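Local coordinates for protein vibralactone Cyclase (Boreostereum vibrans, PDB 6KD0) that probably catalyses, as an alpha/beta-hydrolase-fold enzyme, the cyclization that forms the fused bicyclic beta-lactone of vibralactone, at residues Gly203-Tyr208 with Glu328-Gly333; Gly298-Met303 with Met334-Ser339. One frame throughout, in Å; residues are numbered along the deposited sequence.

How the contacts relate
Both contacts seat helix 321-338 on one face of the central beta-sheet, contact 1 on strand 203-207 and contact 2, two strands further out, on the edge strand 301-307. Their centres lie about 9 Å apart, and the helix continues without a break from one to the other: L205 CD1 of contact 1 is 3.8 Å from M334 N of contact 2, and L337 CD1 packs 3.4 Å from Q204 O. Contact 1 is buried, with its centre about 9 Å from that of the chain, and the Q207 side chain lies near, without touching, the probable Ser-His-Asp triad S177, H311 and D281. Contact 2 is a surface contact whose centre is about 15 Å from the chain centre.

Contact 1 of 2, residues Gly203-Tyr208 with Glu328-Gly333; sequences GQLVQY and EETIEG
With CG anti to its carbonyl carbon (chi1 -50°) and an extended chain beyond, Q207 carries its amide from strand 203-207 to T330 of helix 321-338, whose OG1 is likewise anti to the carbonyl carbon. The two side chains cross at about a right angle, and Q207 NE2 gives T330 OG1 a weak hydrogen bond of 2.8 Å, bent to 124° at the hydrogen. T330 OG1 also bonds to the backbone O of F326, one turn earlier, while Q207 OE1 takes a bond from Q176 NE2, so both ends of the amide have partners, which probably limits its rotation, although the NE2 bond is weak. The T330 methyl CG2 sits beside the same amide, 3.5 Å from Q207 NE2. Two residues back on the strand, L205 meets the helix backbone: its CD1 lies 3.4 Å from T330 O and 4.1 Å from G333 C. A beta carbon at G333 would probably press tightly on L205 CD1, which suits the glycine there. The axes of strand 203-207 and helix segment 328-333 run nearly antiparallel, at 163°, with a closest approach of 9.6 Å. This is the layering of an alpha/beta hydrolase fold, in which a C-terminal helix covers the central sheet near the probable catalytic triad.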
# COMPACT_ATOMS: atom_id res chain seq x y z
N GLY A 203 12.07 1.29 -7.23
CA GLY A 203 11.84 0.59 -5.98
C GLY A 203 10.35 0.48 -5.72
O GLY A 203 9.54 1.21 -6.30
N GLN A 204 10.02 -0.44 -4.82
CA GLN A 204 8.63 -0.65 -4.47
C GLN A 204 8.51 -1.06 -3.01
O GLN A 204 9.23 -1.94 -2.54
CB GLN A 204 8.00 -1.73 -5.34
CG GLN A 204 6.59 -2.08 -4.91
CD GLN A 204 5.83 -2.74 -6.01
OE1 GLN A 204 6.40 -3.52 -6.77
NE2 GLN A 204 4.55 -2.42 -6.14
N LEU A 205 7.56 -0.44 -2.30
CA LEU A 205 7.26 -0.79 -0.92
C LEU A 205 5.79 -1.18 -0.85
O LEU A 205 4.94 -0.46 -1.37
CB LEU A 205 7.53 0.38 0.03
CG LEU A 205 7.38 0.08 1.53
CD1 LEU A 205 8.37 0.92 2.32
CD2 LEU A 205 5.96 0.34 2.03
N VAL A 206 5.49 -2.30 -0.19
CA VAL A 206 4.09 -2.64 0.04
C VAL A 206 3.89 -3.09 1.48
O VAL A 206 4.80 -3.64 2.12
CB VAL A 206 3.55 -3.70 -0.95
CG1 VAL A 206 3.63 -3.19 -2.39
CG2 VAL A 206 4.29 -5.00 -0.80
N GLN A 207 2.69 -2.85 1.99
CA GLN A 207 2.33 -3.28 3.33
C GLN A 207 1.13 -4.21 3.21
O GLN A 207 0.08 -3.80 2.72
CB GLN A 207 1.99 -2.08 4.23
CG GLN A 207 3.03 -0.96 4.22
CD GLN A 207 2.51 0.34 4.82
OE1 GLN A 207 1.38 0.74 4.57
NE2 GLN A 207 3.36 1.02 5.60
N TYR A 208 1.30 -5.45 3.67
CA TYR A 208 0.27 -6.49 3.83
C TYR A 208 -0.78 -6.48 2.71
O TYR A 208 -1.97 -6.37 3.01
CB TYR A 208 -0.39 -6.35 5.22
CG TYR A 208 -0.71 -4.94 5.74
CD1 TYR A 208 -1.85 -4.27 5.32
CD2 TYR A 208 0.12 -4.30 6.66
CE1 TYR A 208 -2.15 -3.00 5.79
CE2 TYR A 208 -0.17 -3.01 7.12
CZ TYR A 208 -1.32 -2.37 6.69
OH TYR A 208 -1.65 -1.10 7.12
N GLU A 328 7.88 4.16 11.31
CA GLU A 328 9.30 4.49 11.20
C GLU A 328 10.01 3.52 10.27
O GLU A 328 10.86 3.92 9.47
CB GLU A 328 9.96 4.48 12.58
CG GLU A 328 9.55 5.63 13.48
CD GLU A 328 9.96 5.40 14.94
OE1 GLU A 328 10.78 4.48 15.18
OE2 GLU A 328 9.47 6.13 15.83
N GLU A 329 9.69 2.23 10.36
CA GLU A 329 10.30 1.24 9.49
C GLU A 329 9.78 1.34 8.05
O GLU A 329 10.52 1.03 7.11
CB GLU A 329 10.09 -0.16 10.04
CG GLU A 329 10.76 -1.25 9.20
CD GLU A 329 11.12 -2.49 10.00
OE1 GLU A 329 11.96 -3.28 9.52
OE2 GLU A 329 10.54 -2.67 11.10
N THR A 330 8.53 1.77 7.87
CA THR A 330 8.05 2.13 6.53
C THR A 330 8.95 3.19 5.92
O THR A 330 9.41 3.06 4.77
CB THR A 330 6.60 2.65 6.60
OG1 THR A 330 5.72 1.62 7.05
CG2 THR A 330 6.14 3.14 5.22
N ILE A 331 9.20 4.25 6.68
CA ILE A 331 10.01 5.35 6.19
C ILE A 331 11.45 4.90 5.95
O ILE A 331 12.09 5.33 4.98
CB ILE A 331 9.93 6.54 7.16
CG1 ILE A 331 8.50 7.11 7.15
CG2 ILE A 331 10.94 7.60 6.78
CD1 ILE A 331 8.26 8.16 8.22
N GLU A 332 11.97 4.01 6.80
CA GLU A 332 13.32 3.46 6.61
C GLU A 332 13.40 2.60 5.35
O GLU A 332 14.42 2.60 4.66
CB GLU A 332 13.74 2.63 7.82
CG GLU A 332 14.33 3.41 8.99
CD GLU A 332 14.54 2.53 10.22
OE1 GLU A 332 14.76 3.09 11.32
OE2 GLU A 332 14.48 1.28 10.08
N GLY A 333 12.35 1.83 5.06
CA GLY A 333 12.33 1.07 3.82
C GLY A 333 12.29 1.96 2.60
O GLY A 333 12.97 1.72 1.60

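Contact 2 of 2, residues Gly298-Met303 with Met334-Ser339; sequences GVETRM and MSWLFS
R302 and W336 lie face to face, the guanidinium flat on the indole with their centres 3.5 Å apart and their planes at 15°. R302 CZ stands over the five-membered ring in a cation-pi contact, 20° off the ring normal. Further back along the arginine, CD sits almost squarely above the six-membered ring, 3.9 Å from its centroid, as a CH-pi contact, so the side chain spans the indole, its CD methylene over one ring and its guanidinium over the other. R302 NH2 and W336 NE1 approach to 3.2 Å, but both are donors and the pair is held by stacking. E300 comes instead to the rim: its OE2 lies in the indole plane, 3.5 Å from W336 CZ2, with the carboxylate turned nearly perpendicular to the ring, while its OE1 forms a salt bridge with K340. With CG anti to the backbone N (chi1 171°), W336 extends its indole from the helix toward strand 301-307. Replacing W336 by an alanine is likely to leave the R302 guanidinium without its stacking surface and free to turn, with a gap beside F274. W336 also touches F274 on strand 273-278, as does R302, and the backbone of R302 pairs with L273 and F275; the indole thus bridges helix 321-338 to the edge strand 301-307 across the neighbouring strand.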
# COMPACT_ATOMS: atom_id res chain seq x y z
N GLY A 298 14.74 -13.50 -8.71
CA GLY A 298 16.01 -12.80 -8.78
C GLY A 298 15.97 -11.36 -8.36
O GLY A 298 17.01 -10.69 -8.41
N VAL A 299 14.81 -10.86 -7.93
CA VAL A 299 14.65 -9.46 -7.55
C VAL A 299 15.16 -9.28 -6.12
O VAL A 299 14.93 -10.14 -5.27
CB VAL A 299 13.18 -9.04 -7.67
CG1 VAL A 299 12.96 -7.62 -7.11
CG2 VAL A 299 12.74 -9.12 -9.14
N GLU A 300 15.87 -8.18 -5.88
CA GLU A 300 16.32 -7.85 -4.54
C GLU A 300 15.14 -7.45 -3.65
O GLU A 300 14.24 -6.72 -4.07
CB GLU A 300 17.34 -6.72 -4.55
CG GLU A 300 18.00 -6.51 -3.16
CD GLU A 300 18.92 -5.30 -3.11
OE1 GLU A 300 18.99 -4.56 -4.11
OE2 GLU A 300 19.57 -5.10 -2.07
N THR A 301 15.21 -7.87 -2.40
CA THR A 301 14.02 -8.03 -1.59
C THR A 301 14.38 -7.95 -0.11
O THR A 301 15.42 -8.45 0.32
CB THR A 301 13.38 -9.37 -1.96
OG1 THR A 301 12.13 -9.17 -2.61
CG2 THR A 301 13.27 -10.27 -0.80
N ARG A 302 13.51 -7.28 0.66
CA ARG A 302 13.58 -7.26 2.11
C ARG A 302 12.19 -7.48 2.67
O ARG A 302 11.20 -7.01 2.10
CB ARG A 302 14.16 -5.96 2.63
CG ARG A 302 15.64 -5.83 2.38
CD ARG A 302 16.28 -4.71 3.15
NE ARG A 302 17.67 -4.57 2.73
CZ ARG A 302 18.50 -3.61 3.13
NH1 ARG A 302 18.09 -2.66 3.97
NH2 ARG A 302 19.75 -3.59 2.66
N MET A 303 12.11 -8.22 3.77
CA MET A 303 10.86 -8.56 4.42
C MET A 303 10.96 -8.10 5.87
O MET A 303 12.02 -8.20 6.47
CB MET A 303 10.63 -10.07 4.33
CG MET A 303 9.76 -10.70 5.40
SD MET A 303 8.02 -10.32 5.13
CE MET A 303 7.82 -10.87 3.44
N MET A 334 11.48 3.02 2.67
CA MET A 334 11.53 4.04 1.62
C MET A 334 12.94 4.59 1.45
O MET A 334 13.42 4.78 0.32
CB MET A 334 10.56 5.17 1.93
CG MET A 334 9.10 4.74 1.86
SD MET A 334 7.95 6.06 2.28
CE MET A 334 6.40 5.26 1.79
N SER A 335 13.60 4.93 2.56
CA SER A 335 14.95 5.48 2.48
C SER A 335 15.90 4.49 1.84
O SER A 335 16.76 4.88 1.05
CB SER A 335 15.44 5.88 3.87
OG SER A 335 14.93 7.15 4.18
N TRP A 336 15.76 3.19 2.17
CA TRP A 336 16.57 2.17 1.52
C TRP A 336 16.35 2.19 0.01
O TRP A 336 17.31 2.25 -0.77
CB TRP A 336 16.24 0.79 2.09
CG TRP A 336 16.87 -0.34 1.34
CD1 TRP A 336 18.21 -0.56 1.14
CD2 TRP A 336 16.19 -1.41 0.67
NE1 TRP A 336 18.40 -1.70 0.40
CE2 TRP A 336 17.18 -2.24 0.09
CE3 TRP A 336 14.84 -1.74 0.51
CZ2 TRP A 336 16.85 -3.38 -0.64
CZ3 TRP A 336 14.52 -2.87 -0.23
CH2 TRP A 336 15.53 -3.68 -0.79
N LEU A 337 15.09 2.18 -0.41
CA LEU A 337 14.80 2.19 -1.84
C LEU A 337 15.34 3.44 -2.53
O LEU A 337 15.92 3.36 -3.62
CB LEU A 337 13.29 2.06 -2.06
CG LEU A 337 12.72 0.73 -1.57
CD1 LEU A 337 11.17 0.75 -1.60
CD2 LEU A 337 13.25 -0.43 -2.41
N PHE A 338 15.16 4.60 -1.92
CA PHE A 338 15.68 5.83 -2.51
C PHE A 338 17.21 5.88 -2.48
O PHE A 338 17.80 6.59 -3.30
CB PHE A 338 15.08 7.05 -1.81
CG PHE A 338 13.68 7.39 -2.28
CD1 PHE A 338 13.43 7.75 -3.59
CD2 PHE A 338 12.62 7.37 -1.38
CE1 PHE A 338 12.15 8.07 -4.01
CE2 PHE A 338 11.33 7.69 -1.80
CZ PHE A 338 11.10 8.04 -3.11
N SER A 339 17.85 5.12 -1.59
CA SER A 339 19.31 5.10 -1.55
C SER A 339 19.92 4.41 -2.76
O SER A 339 21.14 4.48 -2.93
CB SER A 339 19.81 4.41 -0.28
OG SER A 339 19.67 3.00 -0.40